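Local coordinates for protein putative Type I topoisomerase (Deinococcus radiodurans, PDB 3M4A) that probably relaxes supercoiled DNA as a type IB topoisomerase, breaking one strand without ATP, letting the DNA rotate and rejoining it, and is bound to DNA in this crystal, at residues L118-V123 with F204-D208; L131-R137 with F238-G243; L152-Q157 with L198-F204; N165-F169 with K181-R186. All coordinates share one frame; numbering follows the deposited sequence. Where two conformers were deposited one is given.

Interaction 1: L118-V123 with F204-D208; sequences LPPRKV and FQTVD. With nucleotides of chain B.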
# COMPACT_ATOMS: atom_id res chain seq x y z
N LEU A 118 -13.08 -18.21 2.85
CA LEU A 118 -12.89 -16.78 3.10
C LEU A 118 -12.56 -16.49 4.58
O LEU A 118 -13.32 -15.78 5.25
CB LEU A 118 -14.11 -15.98 2.62
CG LEU A 118 -14.35 -15.90 1.10
CD1 LEU A 118 -15.69 -15.25 0.75
CD2 LEU A 118 -13.21 -15.17 0.41
N PRO A 119 -11.43 -17.04 5.08
CA PRO A 119 -11.05 -16.77 6.47
C PRO A 119 -10.53 -15.35 6.64
O PRO A 119 -10.24 -14.68 5.65
CB PRO A 119 -9.92 -17.77 6.71
CG PRO A 119 -9.28 -17.93 5.34
CD PRO A 119 -10.46 -17.92 4.40
N PRO A 120 -10.42 -14.87 7.88
CA PRO A 120 -10.11 -13.46 8.13
C PRO A 120 -8.85 -12.95 7.43
O PRO A 120 -8.90 -11.90 6.78
CB PRO A 120 -9.95 -13.41 9.65
CG PRO A 120 -10.85 -14.48 10.11
CD PRO A 120 -10.66 -15.59 9.15
N ARG A 121 -7.75 -13.69 7.52
CA ARG A 121 -6.49 -13.23 6.93
C ARG A 121 -6.56 -13.21 5.40
O ARG A 121 -5.89 -12.41 4.78
CB ARG A 121 -5.31 -14.06 7.41
CG ARG A 121 -5.04 -13.88 8.89
CD ARG A 121 -3.89 -14.75 9.36
NE ARG A 121 -2.62 -14.34 8.77
CZ ARG A 121 -1.78 -13.43 9.26
NH1 ARG A 121 -2.01 -12.80 10.41
NH2 ARG A 121 -0.68 -13.16 8.59
N LYS A 122 -7.35 -14.10 4.80
CA LYS A 122 -7.49 -14.07 3.33
C LYS A 122 -8.28 -12.82 2.88
O LYS A 122 -7.88 -12.11 1.92
CB LYS A 122 -8.16 -15.36 2.82
CG LYS A 122 -8.39 -15.32 1.32
CD LYS A 122 -8.56 -16.69 0.69
CE LYS A 122 -8.59 -16.57 -0.83
NZ LYS A 122 -8.47 -17.92 -1.49
N VAL A 123 -9.37 -12.52 3.57
CA VAL A 123 -10.15 -11.32 3.25
C VAL A 123 -9.30 -10.06 3.49
O VAL A 123 -9.31 -9.14 2.67
CB VAL A 123 -11.49 -11.25 4.00
CG1 VAL A 123 -12.29 -10.03 3.57
CG2 VAL A 123 -12.33 -12.50 3.69
N PHE A 204 -17.03 -6.65 2.61
CA PHE A 204 -15.88 -7.38 3.15
C PHE A 204 -16.30 -8.11 4.41
O PHE A 204 -16.41 -7.52 5.49
CB PHE A 204 -14.66 -6.46 3.36
CG PHE A 204 -14.12 -5.93 2.07
CD1 PHE A 204 -14.32 -4.62 1.71
CD2 PHE A 204 -13.49 -6.80 1.17
CE1 PHE A 204 -13.87 -4.15 0.49
CE2 PHE A 204 -13.03 -6.35 -0.05
CZ PHE A 204 -13.22 -5.03 -0.40
N GLN A 205 -16.59 -9.39 4.22
CA GLN A 205 -17.00 -10.29 5.28
C GLN A 205 -16.15 -11.54 5.24
O GLN A 205 -15.62 -11.93 4.20
CB GLN A 205 -18.46 -10.69 5.07
CG GLN A 205 -19.44 -9.53 5.09
CD GLN A 205 -20.87 -9.99 4.93
OE1 GLN A 205 -21.60 -10.15 5.91
NE2 GLN A 205 -21.27 -10.25 3.69
N THR A 206 -16.06 -12.21 6.38
CA THR A 206 -15.32 -13.46 6.49
C THR A 206 -16.30 -14.54 6.94
O THR A 206 -17.23 -14.22 7.66
CB THR A 206 -14.14 -13.33 7.47
OG1 THR A 206 -13.48 -14.59 7.64
CG2 THR A 206 -14.61 -12.80 8.84
N VAL A 207 -16.10 -15.76 6.47
CA VAL A 207 -16.92 -16.93 6.81
C VAL A 207 -16.02 -17.97 7.47
O VAL A 207 -14.94 -18.25 6.95
CB VAL A 207 -17.52 -17.57 5.53
CG1 VAL A 207 -18.22 -18.90 5.85
CG2 VAL A 207 -18.46 -16.62 4.84
N ASP A 208 -16.45 -18.53 8.61
CA ASP A 208 -15.63 -19.52 9.32
C ASP A 208 -16.04 -20.90 8.84
O ASP A 208 -17.22 -21.21 8.81
CB ASP A 208 -15.79 -19.41 10.84
CG ASP A 208 -14.92 -20.41 11.59
OD1 ASP A 208 -15.43 -21.51 11.91
OD2 ASP A 208 -13.74 -20.10 11.84
P DG B 9 -7.40 -18.23 -5.23
OP1 DG B 9 -8.20 -17.59 -4.14
OP2 DG B 9 -7.91 -18.23 -6.62
O5' DG B 9 -5.93 -17.62 -5.28
C5' DG B 9 -5.15 -17.52 -4.11
C4' DG B 9 -3.67 -17.47 -4.45
O4' DG B 9 -3.19 -18.69 -5.05
C3' DG B 9 -3.31 -16.41 -5.49
O3' DG B 9 -2.08 -15.82 -5.11
C2' DG B 9 -3.30 -17.17 -6.83
C1' DG B 9 -2.74 -18.50 -6.42
N9 DG B 9 -3.24 -19.70 -7.08
C8 DG B 9 -4.53 -19.98 -7.38
N7 DG B 9 -4.74 -21.16 -7.88
C5 DG B 9 -3.48 -21.71 -7.92
C6 DG B 9 -3.05 -22.98 -8.37
O6 DG B 9 -3.71 -23.92 -8.82
N1 DG B 9 -1.69 -23.11 -8.23
C2 DG B 9 -0.83 -22.17 -7.72
N2 DG B 9 0.48 -22.47 -7.65
N3 DG B 9 -1.22 -21.00 -7.27
C4 DG B 9 -2.54 -20.83 -7.44
O HOH W 1 -14.14 -19.75 4.89
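T206 reaches across to the turn that starts helix 120-134. Its CB lies 3.4 Å from L118 O and close to P120 N. Beyond CB the hydroxyl swings anti to the backbone N (chi1 176°), and OG1 donates to L118 O at 2.7 Å, in the carbonyl plane and on a lone pair. The same OG1 packs on the P120 ring, 3.4 Å from P120 CD; P120 N, having no hydrogen, offers it no bond. L118 O is gripped a second time by V207 N, at 3.0 Å and from above the carbonyl plane, so one oxygen holds side chain and backbone of strand 205-207. A water extends the link, accepting from L118 N and donating to V207 O. Within the first turn V123 points toward the strand: CG2 stops 3.4 Å from Q205 O, and CG1 meets the edge of the F204 ring at CD2. K122 leads away, its extended chain carrying NZ to OP1 of DG9 of chain B at 2.7 Å, while L113 O and A115 O also take bonds from NZ. The contact sets the first turn of helix 120-134, with P119 as N-cap, against strand 205-207, beside helix 186-196 and strand 214-216.

Interaction 2: L131-R137 with F238-G243; sequences LHVARFR and FRTWGG. With ACY (acetic acid), chain D.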
# COMPACT_ATOMS: atom_id res chain seq x y z
N LEU A 131 -5.77 -1.85 -1.36
CA LEU A 131 -5.06 -0.63 -0.91
C LEU A 131 -3.84 -0.36 -1.78
O LEU A 131 -3.57 0.77 -2.18
CB LEU A 131 -4.62 -0.75 0.55
CG LEU A 131 -5.64 -0.83 1.66
CD1 LEU A 131 -4.99 -1.17 3.02
CD2 LEU A 131 -6.48 0.45 1.74
N HIS A 132 -3.09 -1.43 -2.07
CA HIS A 132 -1.86 -1.34 -2.82
C HIS A 132 -2.11 -0.95 -4.28
O HIS A 132 -1.49 0.00 -4.77
CB HIS A 132 -1.14 -2.68 -2.74
CG HIS A 132 0.18 -2.73 -3.46
ND1 HIS A 132 0.72 -3.92 -3.89
CD2 HIS A 132 1.05 -1.76 -3.82
CE1 HIS A 132 1.88 -3.69 -4.47
NE2 HIS A 132 2.11 -2.38 -4.45
N VAL A 133 -2.97 -1.70 -4.97
CA VAL A 133 -3.11 -1.54 -6.41
C VAL A 133 -4.15 -0.50 -6.81
O VAL A 133 -4.15 -0.04 -7.96
CB VAL A 133 -3.39 -2.91 -7.14
CG1 VAL A 133 -2.37 -3.98 -6.70
CG2 VAL A 133 -4.81 -3.39 -6.92
N ALA A 134 -5.05 -0.13 -5.89
CA ALA A 134 -6.11 0.83 -6.19
C ALA A 134 -6.18 2.06 -5.28
O ALA A 134 -7.02 2.92 -5.51
CB ALA A 134 -7.46 0.12 -6.24
N ARG A 135 -5.32 2.12 -4.26
CA ARG A 135 -5.06 3.38 -3.53
C ARG A 135 -6.30 3.85 -2.76
O ARG A 135 -6.54 5.06 -2.59
CB ARG A 135 -4.52 4.43 -4.49
CG ARG A 135 -3.20 4.03 -5.15
CD ARG A 135 -2.85 4.86 -6.38
NE ARG A 135 -3.82 4.72 -7.46
CZ ARG A 135 -3.75 3.81 -8.43
NH1 ARG A 135 -2.76 2.94 -8.47
NH2 ARG A 135 -4.67 3.78 -9.37
N PHE A 136 -7.05 2.88 -2.25
CA PHE A 136 -8.17 3.19 -1.35
C PHE A 136 -7.71 3.78 -0.02
O PHE A 136 -6.60 3.50 0.46
CB PHE A 136 -8.91 1.91 -0.98
CG PHE A 136 -9.88 1.38 -2.02
CD1 PHE A 136 -11.24 1.72 -2.00
CD2 PHE A 136 -9.46 0.45 -2.96
CE1 PHE A 136 -12.11 1.18 -2.91
CE2 PHE A 136 -10.32 -0.10 -3.88
CZ PHE A 136 -11.65 0.26 -3.87
N ARG A 137 -8.59 4.58 0.58
CA ARG A 137 -8.54 4.86 2.01
C ARG A 137 -9.19 3.69 2.75
O ARG A 137 -10.08 3.02 2.22
CB ARG A 137 -9.32 6.13 2.32
CG ARG A 137 -8.82 7.39 1.65
CD ARG A 137 -9.77 8.51 2.00
NE ARG A 137 -9.43 9.81 1.45
CZ ARG A 137 -9.78 10.26 0.25
NH1 ARG A 137 -10.48 9.51 -0.59
NH2 ARG A 137 -9.44 11.48 -0.10
N PHE A 238 0.38 3.47 1.22
CA PHE A 238 -0.07 2.94 -0.09
C PHE A 238 -0.56 4.06 -1.00
O PHE A 238 -0.41 3.97 -2.23
CB PHE A 238 -1.20 1.93 0.07
CG PHE A 238 -0.78 0.61 0.66
CD1 PHE A 238 0.11 -0.22 -0.01
CD2 PHE A 238 -1.33 0.17 1.85
CE1 PHE A 238 0.48 -1.44 0.51
CE2 PHE A 238 -0.97 -1.06 2.40
CZ PHE A 238 -0.06 -1.87 1.72
N ARG A 239 -1.11 5.12 -0.42
CA ARG A 239 -1.62 6.24 -1.22
C ARG A 239 -0.52 7.19 -1.67
O ARG A 239 -0.55 7.65 -2.80
CB ARG A 239 -2.74 6.97 -0.48
CG ARG A 239 -4.05 6.19 -0.57
CD ARG A 239 -5.09 6.67 0.42
NE ARG A 239 -5.43 8.09 0.23
CZ ARG A 239 -6.27 8.55 -0.70
NH1 ARG A 239 -6.84 7.74 -1.58
NH2 ARG A 239 -6.53 9.85 -0.75
N THR A 240 0.47 7.43 -0.82
CA THR A 240 1.62 8.24 -1.22
C THR A 240 2.51 7.48 -2.23
O THR A 240 2.88 8.02 -3.26
CB THR A 240 2.45 8.70 -0.00
OG1 THR A 240 2.91 7.56 0.74
CG2 THR A 240 1.62 9.60 0.92
N TRP A 241 2.81 6.21 -1.96
CA TRP A 241 3.52 5.38 -2.95
C TRP A 241 2.71 5.25 -4.24
O TRP A 241 3.22 5.51 -5.33
CB TRP A 241 3.80 3.99 -2.38
CG TRP A 241 4.37 3.03 -3.38
CD1 TRP A 241 3.70 2.00 -4.02
CD2 TRP A 241 5.72 2.98 -3.85
NE1 TRP A 241 4.56 1.32 -4.84
CE2 TRP A 241 5.80 1.90 -4.78
CE3 TRP A 241 6.87 3.74 -3.60
CZ2 TRP A 241 6.98 1.58 -5.44
CZ3 TRP A 241 8.05 3.40 -4.26
CH2 TRP A 241 8.10 2.34 -5.18
N GLY A 242 1.44 4.86 -4.12
CA GLY A 242 0.60 4.69 -5.32
C GLY A 242 0.34 5.95 -6.10
O GLY A 242 0.36 5.93 -7.34
N GLY A 243 0.12 7.08 -5.42
CA GLY A 243 0.02 8.37 -6.09
C GLY A 243 1.26 8.76 -6.88
O GLY A 243 1.17 9.21 -8.01
C ACY D . -0.66 -7.02 -2.70
O ACY D . -1.09 -8.20 -2.77
OXT ACY D . -0.56 -6.29 -3.71
CH3 ACY D . -0.25 -6.48 -1.36
O HOH W 2 0.36 1.53 -3.26
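H132 in the last turn of helix 120-134 and R135 just past it come closest to F238 and R239 of helix 235-254, with CA atoms 5.4 and 5.0 Å apart, and R135 leaves the helix with positive phi (66°). That turn presents R135 O to R239, whose NH1 donates to it at 2.9 Å, nearly along the C=O axis and within the guanidinium plane. R239 is bent at chi3 (60°), and R137 CG lies over the centre of one face of its guanidinium. R137 NH2 lies 3.4 Å from R239 NH2, two donors with no bond between them; G279 O holds the first and L278 O the second, as suits a pocket for a DNA phosphate. R135 lays its CD 3.4 Å from G242 C and sends NE to a salt bridge with D277. F238 fits its ring against the other helix: CD2 lies 3.7 Å from L131 CB and CD1 3.6 Å from H132 CA. A water donates to both H132 O and F238 O. H132 ND1 donates to OXT of an acetic acid molecule, probably from the crystallisation liquor, at 2.7 Å in a nearly straight bond at the ring edge; R129 NE also bonds to this ligand. R137 and R239 probably are the two arginines of the type IB active site, as in the family, with K174 and N280 packing on R137; G242 lets the end of helix 120-134 sit close against helix 235-254.

Interaction 3: L152-Q157 with L198-F204; sequences LSTLRQ and LPGPWLF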
# COMPACT_ATOMS: atom_id res chain seq x y z
N LEU A 152 -12.63 1.75 1.98
CA LEU A 152 -12.57 0.32 1.67
C LEU A 152 -13.33 -0.55 2.68
O LEU A 152 -14.11 -1.42 2.29
CB LEU A 152 -11.12 -0.13 1.55
CG LEU A 152 -10.93 -1.57 1.09
CD1 LEU A 152 -11.39 -1.75 -0.36
CD2 LEU A 152 -9.46 -1.98 1.28
N SER A 153 -13.10 -0.32 3.97
CA SER A 153 -13.63 -1.20 5.02
C SER A 153 -15.13 -1.01 5.26
O SER A 153 -15.76 -1.82 5.93
CB SER A 153 -12.86 -1.06 6.33
OG SER A 153 -13.08 0.19 6.96
N THR A 154 -15.70 0.06 4.70
CA THR A 154 -17.11 0.37 4.84
C THR A 154 -17.88 0.24 3.51
O THR A 154 -19.04 0.64 3.42
CB THR A 154 -17.28 1.78 5.48
OG1 THR A 154 -16.58 2.76 4.72
CG2 THR A 154 -16.68 1.75 6.89
N LEU A 155 -17.27 -0.38 2.50
CA LEU A 155 -17.95 -0.57 1.24
C LEU A 155 -19.10 -1.55 1.40
O LEU A 155 -19.04 -2.49 2.18
CB LEU A 155 -17.04 -1.10 0.12
CG LEU A 155 -15.96 -0.18 -0.44
CD1 LEU A 155 -15.31 -0.85 -1.64
CD2 LEU A 155 -16.54 1.18 -0.82
N ARG A 156 -20.15 -1.27 0.63
CA ARG A 156 -21.29 -2.12 0.51
C ARG A 156 -21.20 -2.90 -0.79
O ARG A 156 -20.49 -2.51 -1.73
CB ARG A 156 -22.56 -1.26 0.54
CG ARG A 156 -22.80 -0.58 1.88
CD ARG A 156 -23.88 0.46 1.79
NE ARG A 156 -24.25 0.94 3.12
CZ ARG A 156 -25.16 0.38 3.92
NH1 ARG A 156 -25.85 -0.69 3.55
NH2 ARG A 156 -25.38 0.91 5.12
N GLN A 157 -21.90 -4.02 -0.84
CA GLN A 157 -21.96 -4.79 -2.09
C GLN A 157 -22.42 -3.96 -3.28
O GLN A 157 -21.98 -4.20 -4.40
CB GLN A 157 -22.84 -6.04 -1.95
CG GLN A 157 -22.22 -7.09 -1.07
CD GLN A 157 -22.96 -8.42 -1.09
OE1 GLN A 157 -23.78 -8.68 -1.98
NE2 GLN A 157 -22.68 -9.26 -0.10
N LEU A 198 -22.08 -13.90 -0.66
CA LEU A 198 -22.51 -13.86 0.74
C LEU A 198 -23.69 -12.89 0.90
O LEU A 198 -23.82 -11.95 0.11
CB LEU A 198 -21.36 -13.46 1.66
CG LEU A 198 -20.08 -14.31 1.57
CD1 LEU A 198 -19.04 -13.75 2.52
CD2 LEU A 198 -20.34 -15.77 1.86
N PRO A 199 -24.58 -13.12 1.89
CA PRO A 199 -25.68 -12.18 2.12
C PRO A 199 -25.18 -10.76 2.41
O PRO A 199 -24.18 -10.59 3.13
CB PRO A 199 -26.41 -12.77 3.35
CG PRO A 199 -25.97 -14.17 3.45
CD PRO A 199 -24.59 -14.24 2.85
N GLY A 200 -25.87 -9.77 1.86
CA GLY A 200 -25.48 -8.36 1.96
C GLY A 200 -25.91 -7.75 3.28
O GLY A 200 -26.37 -8.47 4.18
N PRO A 201 -25.80 -6.42 3.42
CA PRO A 201 -25.39 -5.40 2.45
C PRO A 201 -23.88 -5.11 2.34
O PRO A 201 -23.48 -4.41 1.42
CB PRO A 201 -26.09 -4.15 2.98
CG PRO A 201 -26.10 -4.34 4.45
CD PRO A 201 -26.17 -5.81 4.71
N TRP A 202 -23.07 -5.65 3.25
CA TRP A 202 -21.66 -5.27 3.36
C TRP A 202 -20.79 -6.14 2.46
O TRP A 202 -21.12 -7.30 2.21
CB TRP A 202 -21.18 -5.40 4.81
CG TRP A 202 -21.95 -4.53 5.73
CD1 TRP A 202 -22.93 -4.92 6.62
CD2 TRP A 202 -21.86 -3.11 5.85
NE1 TRP A 202 -23.43 -3.83 7.28
CE2 TRP A 202 -22.79 -2.71 6.84
CE3 TRP A 202 -21.06 -2.13 5.23
CZ2 TRP A 202 -22.95 -1.38 7.21
CZ3 TRP A 202 -21.23 -0.81 5.59
CH2 TRP A 202 -22.17 -0.44 6.58
N LEU A 203 -19.68 -5.57 1.99
CA LEU A 203 -18.85 -6.27 1.01
C LEU A 203 -17.81 -7.18 1.66
O LEU A 203 -17.71 -8.36 1.30
CB LEU A 203 -18.16 -5.25 0.10
CG LEU A 203 -17.35 -5.83 -1.06
CD1 LEU A 203 -18.16 -6.85 -1.89
CD2 LEU A 203 -16.85 -4.69 -1.95
N PHE A 204 -17.03 -6.65 2.61
CA PHE A 204 -15.88 -7.38 3.15
C PHE A 204 -16.30 -8.11 4.41
O PHE A 204 -16.41 -7.52 5.49
CB PHE A 204 -14.66 -6.46 3.36
CG PHE A 204 -14.12 -5.93 2.07
CD1 PHE A 204 -14.32 -4.62 1.71
CD2 PHE A 204 -13.49 -6.80 1.17
CE1 PHE A 204 -13.87 -4.15 0.49
CE2 PHE A 204 -13.03 -6.35 -0.05
CZ PHE A 204 -13.22 -5.03 -0.40
O HOH W 3 -17.30 -3.90 3.68
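With CG anti to the carbonyl carbon in both R156 (chi1 -67°) and W202, the extended arginine chain runs across the indole. Its CZ comes to 4.5 Å from the centroid of the six-membered ring, 24° off the normal, a cation-pi contact with the planes 33° apart. R156 NH1 also touches P201 CB at 3.5 Å, the proline following a cis peptide bond. At the rim of the indole, CZ3 meets T154 O in the ring plane, and R216 makes a further cation-pi contact with W202. Their backbones join the two loops, one leading from helix 141-147 to strand 160-163 and the other from helix 186-196 to strand 205-207, by a single beta bridge between R156 and W202 within the topoisomerase catalytic core. Q157 N donates to P201 O at 2.8 Å, and L203 N to L155 O at 3.2 Å. The Q157 side chain stretches past the bridge, and NE2 reaches L198 O at 2.9 Å in a nearly straight bond that lies in the Q157 amide plane but comes from above the plane of the L198 carbonyl; a weak bond from NE2 also goes to W202 O. On the buried side L155 CD1 lies alongside L203 CD2 and the F204 ring. The L152 and F204 side chains cross at about a right angle, with L152 CD1 3.6 Å from F204 CE1, and M127 and L130 also pack on F204.

Interaction 4: N165-F169 with K181-R186; sequences NTVTF and KATSDR. With nucleotides of chain B.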
# COMPACT_ATOMS: atom_id res chain seq x y z
N ASN A 165 -12.36 -10.26 -15.57
CA ASN A 165 -11.28 -9.93 -14.64
C ASN A 165 -11.25 -8.48 -14.22
O ASN A 165 -10.32 -8.08 -13.50
CB ASN A 165 -9.92 -10.29 -15.24
CG ASN A 165 -9.65 -11.79 -15.27
OD1 ASN A 165 -10.04 -12.52 -14.37
ND2 ASN A 165 -8.94 -12.22 -16.30
N THR A 166 -12.20 -7.69 -14.73
CA THR A 166 -12.31 -6.27 -14.38
C THR A 166 -13.21 -6.15 -13.14
O THR A 166 -14.39 -6.50 -13.20
CB THR A 166 -12.87 -5.40 -15.52
OG1 THR A 166 -12.12 -5.62 -16.73
CG2 THR A 166 -12.80 -3.91 -15.13
N VAL A 167 -12.66 -5.63 -12.04
CA VAL A 167 -13.50 -5.29 -10.87
C VAL A 167 -13.61 -3.77 -10.87
O VAL A 167 -12.60 -3.10 -10.90
CB VAL A 167 -12.90 -5.77 -9.54
CG1 VAL A 167 -13.77 -5.36 -8.36
CG2 VAL A 167 -12.73 -7.29 -9.53
N THR A 168 -14.83 -3.24 -10.84
CA THR A 168 -15.05 -1.80 -10.85
C THR A 168 -15.77 -1.39 -9.58
O THR A 168 -16.75 -2.00 -9.21
CB THR A 168 -15.87 -1.34 -12.08
OG1 THR A 168 -15.15 -1.64 -13.29
CG2 THR A 168 -16.17 0.15 -12.04
N PHE A 169 -15.27 -0.34 -8.93
CA PHE A 169 -15.89 0.22 -7.74
C PHE A 169 -16.41 1.61 -8.08
O PHE A 169 -15.72 2.38 -8.72
CB PHE A 169 -14.85 0.37 -6.64
CG PHE A 169 -14.23 -0.93 -6.21
CD1 PHE A 169 -14.78 -1.66 -5.16
CD2 PHE A 169 -13.09 -1.41 -6.83
CE1 PHE A 169 -14.21 -2.85 -4.75
CE2 PHE A 169 -12.52 -2.61 -6.41
CZ PHE A 169 -13.07 -3.32 -5.37
N LYS A 181 -12.75 3.29 -9.11
CA LYS A 181 -11.51 2.52 -9.04
C LYS A 181 -11.73 1.23 -9.78
O LYS A 181 -12.84 0.79 -9.91
CB LYS A 181 -11.18 2.23 -7.59
CG LYS A 181 -11.01 3.51 -6.78
CD LYS A 181 -10.48 3.26 -5.41
CE LYS A 181 -10.18 4.56 -4.70
NZ LYS A 181 -8.96 5.28 -5.21
N ALA A 182 -10.65 0.64 -10.27
CA ALA A 182 -10.77 -0.61 -11.04
C ALA A 182 -9.51 -1.42 -10.91
O ALA A 182 -8.43 -0.87 -10.75
CB ALA A 182 -11.06 -0.32 -12.51
N THR A 183 -9.66 -2.73 -11.01
CA THR A 183 -8.52 -3.67 -10.92
C THR A 183 -8.63 -4.70 -12.03
O THR A 183 -9.71 -4.93 -12.55
CB THR A 183 -8.46 -4.40 -9.54
OG1 THR A 183 -9.61 -5.21 -9.34
CG2 THR A 183 -8.32 -3.37 -8.39
N SER A 184 -7.50 -5.32 -12.36
CA SER A 184 -7.42 -6.32 -13.43
C SER A 184 -6.92 -7.68 -12.95
O SER A 184 -6.86 -8.63 -13.76
CB SER A 184 -6.55 -5.80 -14.58
OG SER A 184 -5.23 -5.46 -14.13
N ASP A 185 -6.56 -7.79 -11.67
CA ASP A 185 -5.98 -9.00 -11.10
C ASP A 185 -7.00 -10.14 -11.06
O ASP A 185 -8.14 -9.96 -10.61
CB ASP A 185 -5.49 -8.72 -9.69
CG ASP A 185 -4.88 -9.95 -9.02
OD1 ASP A 185 -3.87 -10.47 -9.55
OD2 ASP A 185 -5.42 -10.39 -7.99
N ARG A 186 -6.59 -11.31 -11.55
CA ARG A 186 -7.44 -12.50 -11.59
C ARG A 186 -7.93 -12.91 -10.22
O ARG A 186 -9.11 -13.30 -10.06
CB ARG A 186 -6.65 -13.69 -12.18
CG ARG A 186 -6.32 -13.60 -13.63
CD ARG A 186 -5.48 -14.83 -14.03
NE ARG A 186 -4.09 -14.80 -13.55
CZ ARG A 186 -3.23 -15.82 -13.67
NH1 ARG A 186 -3.60 -16.96 -14.21
NH2 ARG A 186 -1.99 -15.70 -13.23
P DC B 10 -1.52 -14.56 -5.92
OP1 DC B 10 -0.61 -13.83 -5.05
OP2 DC B 10 -2.61 -13.79 -6.57
O5' DC B 10 -0.65 -15.20 -7.09
C5' DC B 10 0.52 -15.96 -6.75
C4' DC B 10 1.05 -16.65 -7.98
O4' DC B 10 0.11 -17.67 -8.42
C3' DC B 10 1.28 -15.74 -9.19
O3' DC B 10 2.44 -16.13 -9.88
C2' DC B 10 0.07 -16.00 -10.06
C1' DC B 10 -0.06 -17.50 -9.82
N1 DC B 10 -1.35 -18.10 -10.21
C2 DC B 10 -1.35 -19.46 -10.55
O2 DC B 10 -0.28 -20.10 -10.52
N3 DC B 10 -2.51 -20.03 -10.91
C4 DC B 10 -3.64 -19.32 -10.96
N4 DC B 10 -4.75 -19.96 -11.32
C5 DC B 10 -3.66 -17.94 -10.61
C6 DC B 10 -2.50 -17.38 -10.25
P DG B 11 3.66 -15.13 -10.08
OP1 DG B 11 4.21 -14.90 -8.72
OP2 DG B 11 3.23 -14.07 -11.00
O5' DG B 11 4.68 -16.10 -10.85
C5' DG B 11 5.21 -17.26 -10.25
C4' DG B 11 5.41 -18.35 -11.29
O4' DG B 11 4.14 -18.94 -11.67
C3' DG B 11 6.03 -17.85 -12.59
O3' DG B 11 6.99 -18.81 -13.01
C2' DG B 11 4.84 -17.70 -13.53
C1' DG B 11 3.93 -18.83 -13.08
N9 DG B 11 2.49 -18.65 -13.30
C8 DG B 11 1.77 -17.52 -13.09
N7 DG B 11 0.51 -17.65 -13.33
C5 DG B 11 0.37 -18.97 -13.71
C6 DG B 11 -0.78 -19.69 -14.08
O6 DG B 11 -1.94 -19.28 -14.18
N1 DG B 11 -0.50 -21.01 -14.39
C2 DG B 11 0.77 -21.56 -14.35
N2 DG B 11 0.83 -22.86 -14.68
N3 DG B 11 1.87 -20.90 -14.00
C4 DG B 11 1.59 -19.61 -13.68
O HOH W 4 -9.63 -7.58 -10.82
O HOH W 5 -10.72 -14.20 -12.25
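The R186 guanidinium carries C5 of DC10 of chain B over one face and meets DG11 of chain B with its edge: NH1 donates to O6 at 2.9 Å, and NH2 to N7 at 3.2 Å. These paired bonds are the usual arginine-guanine major-groove arrangement, consistent with direct base contact. R186 opens helix 186-196, just past an antiparallel beta hairpin of strands 166-172 and 178-183; in it K181 O sits at the edge of the F169 ring, near its plane. V167 and T183 form a hydrogen-bonded pair, V167 N to T183 O at 3.1 Å and T183 N to V167 O at 3.0 Å. F169 and K181 form another, with T168 and A182 the non-hydrogen-bonded pair between. V167, F169, K181 and T183 share the sheet face toward helices 120-134 and 186-196; F136, just past helix 120-134, packs edge-to-face on F169, and K181 NZ bonds to A134 O and D277 O. T183 OG1, placed between the backbone N and the carbonyl carbon (chi1 63°), touches V167 CB at 3.3 Å. N165 runs side by side with R186, one water donating to N165 OD1 and R186 O. Another, donating to N165 O and D185 O, accepts from T183 OG1 at 2.8 Å.

Overall arrangement
All four contacts lie in the catalytic core region. Interaction 2, whose centre is about 5 Å from the centre of the chain, is the most central; interaction 1 is also buried but its centre lies about 20 Å from that point, while interactions 3 and 4 are partly buried. Interactions 1 and 2 use the two ends of helix 120-134, a turn held by a shared carbonyl at its start and arginines with a glycine at its finish. Interaction 3 shares F204 with interaction 1 and joins loops with few backbone bonds, whereas interaction 4 has regular strand pairing. F136 of interaction 2 packs on L152 and L155 of interaction 3 and F169 of interaction 4. Interactions 1 and 4 touch DNA, at the phosphate-sugar backbone and at bases respectively.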